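Local structure of apicoplast TIC22, putative (Plasmodium falciparum 3D7, 4E6Z) at residues K167-S171 with L190-V194; R173-N177 with F214-D218; F195-L200 with L219-I223. The protein is a Tic22-family chaperone essential for protein import into the apicoplast, the relict plastid of the malaria parasite. All coordinates share one frame; numbering follows the deposited sequence.

Contact 1: K167-S171 with L190-V194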
loop_
_atom_site.group_PDB
_atom_site.type_symbol
_atom_site.label_atom_id
_atom_site.label_comp_id
_atom_site.label_asym_id
_atom_site.label_seq_id
_atom_site.Cartn_x
_atom_site.Cartn_y
_atom_site.Cartn_z
ATOM N N LYS A 167 6.332 10.684 0.227
ATOM C CA LYS A 167 6.500 9.687 1.283
ATOM C C LYS A 167 5.353 8.680 1.306
ATOM O O LYS A 167 4.199 9.041 1.529
ATOM C CB LYS A 167 6.621 10.380 2.641
ATOM C CG LYS A 167 6.726 9.443 3.824
ATOM C CD LYS A 167 6.702 10.217 5.135
ATOM C CE LYS A 167 7.979 11.016 5.332
ATOM N NZ LYS A 167 9.166 10.130 5.502
ATOM N N LEU A 168 5.685 7.413 1.077
ATOM C CA LEU A 168 4.688 6.349 1.080
ATOM C C LEU A 168 4.467 5.832 2.500
ATOM O O LEU A 168 5.421 5.496 3.200
ATOM C CB LEU A 168 5.131 5.210 0.156
ATOM C CG LEU A 168 4.188 4.019 -0.054
ATOM C CD1 LEU A 168 2.907 4.442 -0.754
ATOM C CD2 LEU A 168 4.889 2.923 -0.843
ATOM N N ILE A 169 3.208 5.774 2.921
ATOM C CA ILE A 169 2.860 5.296 4.256
ATOM C C ILE A 169 2.101 3.969 4.221
ATOM O O ILE A 169 0.940 3.925 3.806
ATOM C CB ILE A 169 1.975 6.317 4.998
ATOM C CG1 ILE A 169 2.560 7.725 4.882
ATOM C CG2 ILE A 169 1.799 5.905 6.455
ATOM C CD1 ILE A 169 3.951 7.851 5.456
ATOM N N SER A 170 2.746 2.894 4.672
ATOM C CA SER A 170 2.083 1.596 4.756
ATOM C C SER A 170 0.898 1.658 5.710
ATOM O O SER A 170 0.844 2.514 6.583
ATOM C CB SER A 170 3.057 0.502 5.212
ATOM O OG SER A 170 3.978 0.169 4.192
ATOM N N SER A 171 -0.054 0.748 5.532
ATOM C CA SER A 171 -1.198 0.652 6.429
ATOM C C SER A 171 -0.734 0.561 7.874
ATOM O O SER A 171 0.054 -0.316 8.230
ATOM C CB SER A 171 -2.050 -0.570 6.084
ATOM O OG SER A 171 -3.082 -0.756 7.038
ATOM N N LEU A 190 11.623 -3.216 9.401
ATOM C CA LEU A 190 10.258 -3.331 8.892
ATOM C C LEU A 190 9.871 -2.067 8.129
ATOM O O LEU A 190 9.787 -0.984 8.710
ATOM C CB LEU A 190 9.269 -3.579 10.031
ATOM C CG LEU A 190 7.794 -3.537 9.623
ATOM C CD1 LEU A 190 7.490 -4.597 8.570
ATOM C CD2 LEU A 190 6.889 -3.696 10.835
HETATM N N MSE A 191 9.637 -2.209 6.829
HETATM C CA MSE A 191 9.387 -1.055 5.975
HETATM C C MSE A 191 7.995 -1.051 5.352
HETATM O O MSE A 191 7.080 -0.394 5.854
HETATM C CB MSE A 191 10.457 -0.962 4.884
HETATM C CG MSE A 191 11.732 -0.251 5.314
HETATM SE SE MSE A 191 11.559 1.697 5.316
HETATM C CE MSE A 191 10.462 1.940 6.918
ATOM N N TYR A 192 7.847 -1.772 4.247
ATOM C CA TYR A 192 6.576 -1.829 3.536
ATOM C C TYR A 192 6.087 -3.265 3.467
ATOM O O TYR A 192 6.287 -3.954 2.466
ATOM C CB TYR A 192 6.719 -1.241 2.136
ATOM C CG TYR A 192 7.194 0.193 2.129
ATOM C CD1 TYR A 192 6.292 1.243 2.228
ATOM C CD2 TYR A 192 8.544 0.496 2.028
ATOM C CE1 TYR A 192 6.724 2.560 2.223
ATOM C CE2 TYR A 192 8.984 1.808 2.018
ATOM C CZ TYR A 192 8.070 2.836 2.116
ATOM O OH TYR A 192 8.505 4.140 2.111
ATOM N N PRO A 193 5.435 -3.718 4.542
ATOM C CA PRO A 193 5.034 -5.117 4.709
ATOM C C PRO A 193 4.030 -5.625 3.668
ATOM O O PRO A 193 3.075 -4.938 3.300
ATOM C CB PRO A 193 4.402 -5.133 6.108
ATOM C CG PRO A 193 3.994 -3.713 6.359
ATOM C CD PRO A 193 5.044 -2.886 5.693
ATOM N N VAL A 194 4.280 -6.837 3.189
ATOM C CA VAL A 194 3.274 -7.624 2.493
ATOM C C VAL A 194 3.360 -9.034 3.067
ATOM O O VAL A 194 4.424 -9.456 3.516
ATOM C CB VAL A 194 3.474 -7.630 0.960
ATOM C CG1 VAL A 194 3.018 -6.301 0.360
ATOM C CG2 VAL A 194 4.925 -7.900 0.612
HETATM O O HOH W 1 2.851 -1.943 2.579
#

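Contact 2: R173-N177 with F214-D218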
loop_
_atom_site.group_PDB
_atom_site.type_symbol
_atom_site.label_atom_id
_atom_site.label_comp_id
_atom_site.label_asym_id
_atom_site.label_seq_id
_atom_site.Cartn_x
_atom_site.Cartn_y
_atom_site.Cartn_z
ATOM N N ARG A 173 -2.325 -0.399 10.435
ATOM C CA ARG A 173 -2.797 -1.642 11.032
ATOM C C ARG A 173 -1.991 -2.863 10.562
ATOM O O ARG A 173 -1.814 -3.821 11.309
ATOM C CB ARG A 173 -4.288 -1.829 10.730
ATOM C CG ARG A 173 -4.898 -3.074 11.343
ATOM C CD ARG A 173 -6.353 -3.242 10.927
ATOM N NE ARG A 173 -6.498 -3.364 9.479
ATOM C CZ ARG A 173 -7.593 -3.808 8.869
ATOM N NH1 ARG A 173 -8.646 -4.186 9.582
ATOM N NH2 ARG A 173 -7.632 -3.882 7.545
ATOM N N GLN A 174 -1.509 -2.832 9.323
ATOM C CA GLN A 174 -0.720 -3.939 8.797
ATOM C C GLN A 174 0.716 -3.912 9.319
ATOM O O GLN A 174 1.330 -4.963 9.509
ATOM C CB GLN A 174 -0.740 -3.958 7.264
ATOM C CG GLN A 174 -2.136 -4.069 6.663
ATOM C CD GLN A 174 -2.953 -5.201 7.267
ATOM O OE1 GLN A 174 -2.438 -6.291 7.528
ATOM N NE2 GLN A 174 -4.236 -4.946 7.495
ATOM N N LEU A 175 1.254 -2.718 9.552
ATOM C CA LEU A 175 2.579 -2.592 10.151
ATOM C C LEU A 175 2.579 -3.217 11.533
ATOM O O LEU A 175 3.547 -3.862 11.937
ATOM C CB LEU A 175 3.002 -1.129 10.241
ATOM C CG LEU A 175 3.607 -0.517 8.977
ATOM C CD1 LEU A 175 3.576 1.015 9.046
ATOM C CD2 LEU A 175 5.025 -1.035 8.781
ATOM N N GLN A 176 1.483 -3.026 12.255
ATOM C CA GLN A 176 1.319 -3.663 13.549
ATOM C C GLN A 176 1.199 -5.179 13.403
ATOM O O GLN A 176 1.852 -5.935 14.123
ATOM C CB GLN A 176 0.097 -3.109 14.276
ATOM C CG GLN A 176 -0.042 -3.633 15.693
ATOM C CD GLN A 176 1.222 -3.436 16.517
ATOM O OE1 GLN A 176 1.597 -2.308 16.852
ATOM N NE2 GLN A 176 1.883 -4.542 16.854
ATOM N N ASN A 177 0.357 -5.619 12.473
ATOM C CA ASN A 177 0.174 -7.044 12.214
ATOM C C ASN A 177 1.489 -7.742 11.879
ATOM O O ASN A 177 1.702 -8.899 12.244
ATOM C CB ASN A 177 -0.831 -7.255 11.078
ATOM C CG ASN A 177 -2.258 -6.976 11.502
ATOM O OD1 ASN A 177 -2.572 -6.977 12.687
ATOM N ND2 ASN A 177 -3.132 -6.748 10.533
ATOM N N PHE A 214 -1.404 -7.378 0.868
ATOM C CA PHE A 214 -1.168 -6.176 1.653
ATOM C C PHE A 214 -1.862 -6.280 3.008
ATOM O O PHE A 214 -1.317 -5.852 4.021
ATOM C CB PHE A 214 -1.601 -4.915 0.894
ATOM C CG PHE A 214 -0.573 -4.430 -0.086
ATOM C CD1 PHE A 214 0.374 -3.490 0.289
ATOM C CD2 PHE A 214 -0.535 -4.935 -1.375
ATOM C CE1 PHE A 214 1.333 -3.050 -0.609
ATOM C CE2 PHE A 214 0.421 -4.502 -2.276
ATOM C CZ PHE A 214 1.358 -3.561 -1.893
ATOM N N ASP A 215 -3.057 -6.862 3.020
ATOM C CA ASP A 215 -3.780 -7.087 4.267
ATOM C C ASP A 215 -3.616 -8.516 4.776
ATOM O O ASP A 215 -3.927 -9.478 4.073
ATOM C CB ASP A 215 -5.264 -6.749 4.108
ATOM C CG ASP A 215 -5.518 -5.249 4.048
ATOM O OD1 ASP A 215 -4.554 -4.490 3.804
ATOM O OD2 ASP A 215 -6.680 -4.834 4.246
ATOM N N LEU A 216 -3.118 -8.641 6.002
ATOM C CA LEU A 216 -2.984 -9.933 6.651
ATOM C C LEU A 216 -4.317 -10.675 6.640
ATOM O O LEU A 216 -4.373 -11.866 6.342
ATOM C CB LEU A 216 -2.494 -9.766 8.092
ATOM C CG LEU A 216 -2.470 -11.051 8.933
ATOM C CD1 LEU A 216 -1.654 -12.140 8.249
ATOM C CD2 LEU A 216 -1.940 -10.788 10.336
ATOM N N GLU A 217 -5.390 -9.957 6.960
ATOM C CA GLU A 217 -6.716 -10.558 7.046
ATOM C C GLU A 217 -7.187 -11.149 5.715
ATOM O O GLU A 217 -7.969 -12.103 5.697
ATOM C CB GLU A 217 -7.737 -9.561 7.608
ATOM C CG GLU A 217 -7.401 -8.090 7.356
ATOM C CD GLU A 217 -6.422 -7.513 8.370
ATOM O OE1 GLU A 217 -6.831 -7.241 9.520
ATOM O OE2 GLU A 217 -5.242 -7.318 8.010
ATOM N N ASP A 218 -6.708 -10.593 4.605
ATOM C CA ASP A 218 -6.993 -11.163 3.288
ATOM C C ASP A 218 -6.260 -12.493 3.116
ATOM O O ASP A 218 -6.811 -13.451 2.575
ATOM C CB ASP A 218 -6.591 -10.196 2.171
ATOM C CG ASP A 218 -7.509 -8.980 2.081
ATOM O OD1 ASP A 218 -8.642 -9.030 2.611
ATOM O OD2 ASP A 218 -7.096 -7.975 1.467
#

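Contact 3: F195-L200 with L219-I223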
loop_
_atom_site.group_PDB
_atom_site.type_symbol
_atom_site.label_atom_id
_atom_site.label_comp_id
_atom_site.label_asym_id
_atom_site.label_seq_id
_atom_site.Cartn_x
_atom_site.Cartn_y
_atom_site.Cartn_z
ATOM N N PHE A 195 2.238 -9.746 3.073
ATOM C CA PHE A 195 2.162 -11.053 3.714
ATOM C C PHE A 195 1.968 -12.178 2.700
ATOM O O PHE A 195 1.296 -12.001 1.685
ATOM C CB PHE A 195 1.011 -11.074 4.724
ATOM C CG PHE A 195 1.063 -9.955 5.728
ATOM C CD1 PHE A 195 1.683 -10.134 6.955
ATOM C CD2 PHE A 195 0.490 -8.725 5.445
ATOM C CE1 PHE A 195 1.735 -9.104 7.878
ATOM C CE2 PHE A 195 0.533 -7.693 6.366
ATOM C CZ PHE A 195 1.155 -7.883 7.585
ATOM N N TYR A 196 2.554 -13.338 2.980
ATOM C CA TYR A 196 2.313 -14.516 2.148
ATOM C C TYR A 196 2.398 -15.811 2.952
ATOM O O TYR A 196 2.949 -15.836 4.053
ATOM C CB TYR A 196 3.271 -14.556 0.952
ATOM C CG TYR A 196 4.644 -15.104 1.263
ATOM C CD1 TYR A 196 4.973 -16.416 0.949
ATOM C CD2 TYR A 196 5.610 -14.312 1.865
ATOM C CE1 TYR A 196 6.226 -16.928 1.230
ATOM C CE2 TYR A 196 6.867 -14.813 2.150
ATOM C CZ TYR A 196 7.171 -16.122 1.831
ATOM O OH TYR A 196 8.424 -16.621 2.114
ATOM N N ALA A 197 1.843 -16.881 2.390
ATOM C CA ALA A 197 1.855 -18.192 3.031
ATOM C C ALA A 197 2.643 -19.197 2.198
ATOM O O ALA A 197 2.579 -19.190 0.966
ATOM C CB ALA A 197 0.435 -18.683 3.262
ATOM N N GLU A 198 3.376 -20.065 2.889
ATOM C CA GLU A 198 4.268 -21.039 2.258
ATOM C C GLU A 198 3.618 -21.893 1.173
ATOM O O GLU A 198 4.126 -21.991 0.053
ATOM C CB GLU A 198 4.860 -21.960 3.325
ATOM C CG GLU A 198 5.723 -21.251 4.349
ATOM C CD GLU A 198 7.118 -20.951 3.836
ATOM O OE1 GLU A 198 7.244 -20.281 2.788
ATOM O OE2 GLU A 198 8.092 -21.386 4.487
ATOM N N ASN A 199 2.502 -22.524 1.512
ATOM C CA ASN A 199 1.909 -23.526 0.632
ATOM C C ASN A 199 0.668 -23.034 -0.100
ATOM O O ASN A 199 -0.205 -23.822 -0.461
ATOM C CB ASN A 199 1.588 -24.790 1.431
ATOM C CG ASN A 199 2.830 -25.436 2.022
ATOM O OD1 ASN A 199 3.671 -25.967 1.296
ATOM N ND2 ASN A 199 2.953 -25.389 3.345
ATOM N N LEU A 200 0.602 -21.726 -0.322
ATOM C CA LEU A 200 -0.560 -21.100 -0.947
ATOM C C LEU A 200 -0.224 -20.557 -2.335
ATOM O O LEU A 200 0.786 -19.876 -2.517
ATOM C CB LEU A 200 -1.091 -19.970 -0.063
ATOM C CG LEU A 200 -2.371 -19.289 -0.547
ATOM C CD1 LEU A 200 -3.521 -20.283 -0.565
ATOM C CD2 LEU A 200 -2.707 -18.101 0.332
ATOM N N LEU A 219 -5.012 -12.538 3.573
ATOM C CA LEU A 219 -4.209 -13.749 3.521
ATOM C C LEU A 219 -4.857 -14.861 4.336
ATOM O O LEU A 219 -5.093 -15.957 3.827
ATOM C CB LEU A 219 -2.789 -13.482 4.031
ATOM C CG LEU A 219 -1.908 -14.724 4.224
ATOM C CD1 LEU A 219 -1.768 -15.494 2.924
ATOM C CD2 LEU A 219 -0.538 -14.349 4.776
ATOM N N LYS A 220 -5.143 -14.573 5.602
ATOM C CA LYS A 220 -5.787 -15.540 6.483
ATOM C C LYS A 220 -7.117 -16.012 5.910
ATOM O O LYS A 220 -7.541 -17.143 6.145
ATOM C CB LYS A 220 -5.990 -14.951 7.880
ATOM C CG LYS A 220 -4.711 -14.859 8.699
ATOM C CD LYS A 220 -4.958 -14.274 10.079
ATOM C CE LYS A 220 -3.669 -14.241 10.894
ATOM N NZ LYS A 220 -3.819 -13.511 12.188
ATOM N N GLU A 221 -7.770 -15.139 5.155
ATOM C CA GLU A 221 -9.047 -15.476 4.550
ATOM C C GLU A 221 -8.844 -16.451 3.397
ATOM O O GLU A 221 -9.653 -17.357 3.190
ATOM C CB GLU A 221 -9.757 -14.213 4.067
ATOM C CG GLU A 221 -11.265 -14.336 4.021
ATOM C CD GLU A 221 -11.961 -13.039 4.389
ATOM O OE1 GLU A 221 -13.085 -13.103 4.933
ATOM O OE2 GLU A 221 -11.380 -11.958 4.147
ATOM N N ALA A 222 -7.757 -16.265 2.654
ATOM C CA ALA A 222 -7.441 -17.129 1.520
ATOM C C ALA A 222 -6.943 -18.497 1.993
ATOM O O ALA A 222 -7.118 -19.508 1.312
ATOM C CB ALA A 222 -6.412 -16.461 0.615
ATOM N N ILE A 223 -6.319 -18.513 3.165
ATOM C CA ILE A 223 -5.852 -19.747 3.777
ATOM C C ILE A 223 -7.033 -20.601 4.225
ATOM O O ILE A 223 -7.070 -21.803 3.975
ATOM C CB ILE A 223 -4.939 -19.461 4.983
ATOM C CG1 ILE A 223 -3.595 -18.906 4.508
ATOM C CG2 ILE A 223 -4.731 -20.718 5.801
ATOM C CD1 ILE A 223 -2.728 -18.351 5.622
#

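Contact 1: K167-S171 with L190-V194
Tyr192 has CG anti to the carbonyl carbon (chi1 -58°), which sets the ring beside Leu168. Leu168 sends its branch to meet it, with CG trans to the backbone N (chi1 -177°). The contact joins the end of strand 164-169, an outermost strand of the mixed three-stranded sheet, to the start of strand 193-203 in the four-stranded sheet. It is a junction between two sheets, not a strand pairing, and the segments share no direct hydrogen bond.

Leu168 touches the ring in two ways. Its CD2 methyl packs against the CD1-CE1 side, 3.6 Å from Tyr192 CE1. Its carbonyl comes to the ring edge near the plane, with Leu168 O 3.4 Å from Tyr192 CE1. The two side chains run at a slant to one another. Beyond them, Met243 of helix 243-247 touches both Leu168 and Tyr192.

Ser170 reaches the other segment through its hydroxyl. Ser170 OG lies 3.2 Å from Tyr192 CD1, approaching the ring obliquely. The same oxygen is 3.6 Å from Pro193 CD, so it sits where the tyrosine ring and the proline ring come together. Pro193 also packs on Leu175 and Ala178 of helix 172-179.

This buried hydroxyl has a polar partner in a bridging water. The water lies 2.9 Å from Ser170 OG and donates to Pro193 O at 3.1 Å.

Contact 2: R173-N177 with F214-D218
Gln174 supplies the hydrogen bonds that join helix 172-179 to the start of helix 216-227. Its chain bends at chi2 (-50°), which places the amide at the first turn of the second helix. Leu216 N donates to Gln174 OE1 at 2.9 Å in a nearly straight bond (174°). Asn177 ND2, from the same helix as Gln174, donates to Gln174 OE1 at 3.1 Å. These two donors arrive from opposite faces of the Gln174 amide. The other end of the amide is also used: Gln174 NE2 donates to Glu217 OE2 at 2.6 Å, meeting the carboxylate from above its plane.

Charge pairing adds a network of Arg173, Asp215 and Glu217. Glu217 OE1 lies over the centre of the guanidinium face, 3.6 Å from Arg173 NH1, and the two flat groups are stacked only 16° apart. No N-H points at that oxygen, so this bridge is purely electrostatic. Asp215 OD2 instead stands at the guanidinium edge, 3.6 Å from Arg173 NH2. The same Asp215 oxygen is hydrogen-bonded to Ser260 OG.

Apolar contact is small: Asn177 CB rests on Leu216 CD2 at 3.8 Å. Phe195 of strand 193-203 lies against both Gln174 and Asn177.

The chemistry implies a fixed amide orientation. With OE1 gripped by two donors and NE2 bonded to a carboxylate, Gln174 is held against a flip. Its oxygen takes up a backbone N-H of the helix start, while Arg173 may offset the negative charge gathered there.

Contact 3: F195-L200 with L219-I223
Leu219 spreads its two methyls over the inner side of strand 195-197. CD2 sits 3.6 Å from Phe195 CB and also nears the backbone at Tyr196 N. CD1 turns to the next inward residue, 3.9 Å from Ala197 CB. The fork is placed by a chi1 of 171°, which sets CG trans to the backbone N.

Further along, Leu200 and Leu219 lie alongside each other, pointing opposite ways. Leu200 CD2 is 3.8 Å from Leu219 CD1 and 4.1 Å from Ala222 CB. Leu200 closes a type I turn that starts at Ala197, which brings its side chain back to the helix. Ile223, one turn after Leu219, brings CD1 to 4.0 Å from Ala197 CB. The small alanine is thus touched by both Leu219 and Ile223. The contacts between side chains are all apolar.

Leu219 also meets Ile238 and Phe213 of the neighbouring strands, so it spans three strands.

The axes of 195-197 and 219-223 come within 9.0 Å and run nearly parallel, 17° from each other. This is the two-layer alpha/beta packing of a helix laid along a sheet, here helix 216-227 on the four-stranded sheet.

In the fold
The three contacts follow one another across the fold. Centres of contacts 1 and 2 are about 10 Å apart, those of 2 and 3 about 12 Å, and those of 1 and 3 about 19 Å. Contact 1 lies where the three-stranded sheet meets the four-stranded one. Contact 3 lies between that four-stranded sheet and helix 216-227. Contact 2 stands between, and touches both through Leu175 with Leu190 and Pro193, and Phe195 with Gln174. Strand 193-203 serves contacts 1 and 3; helix 216-227 serves 2 and 3. Along the chain, contact 2 interlocks with each of the others, whereas contact 1 closes before contact 3 opens. Helix 172-179, between the two strands of contact 1 in the chain, thus ties the sheet junction to helix 216-227.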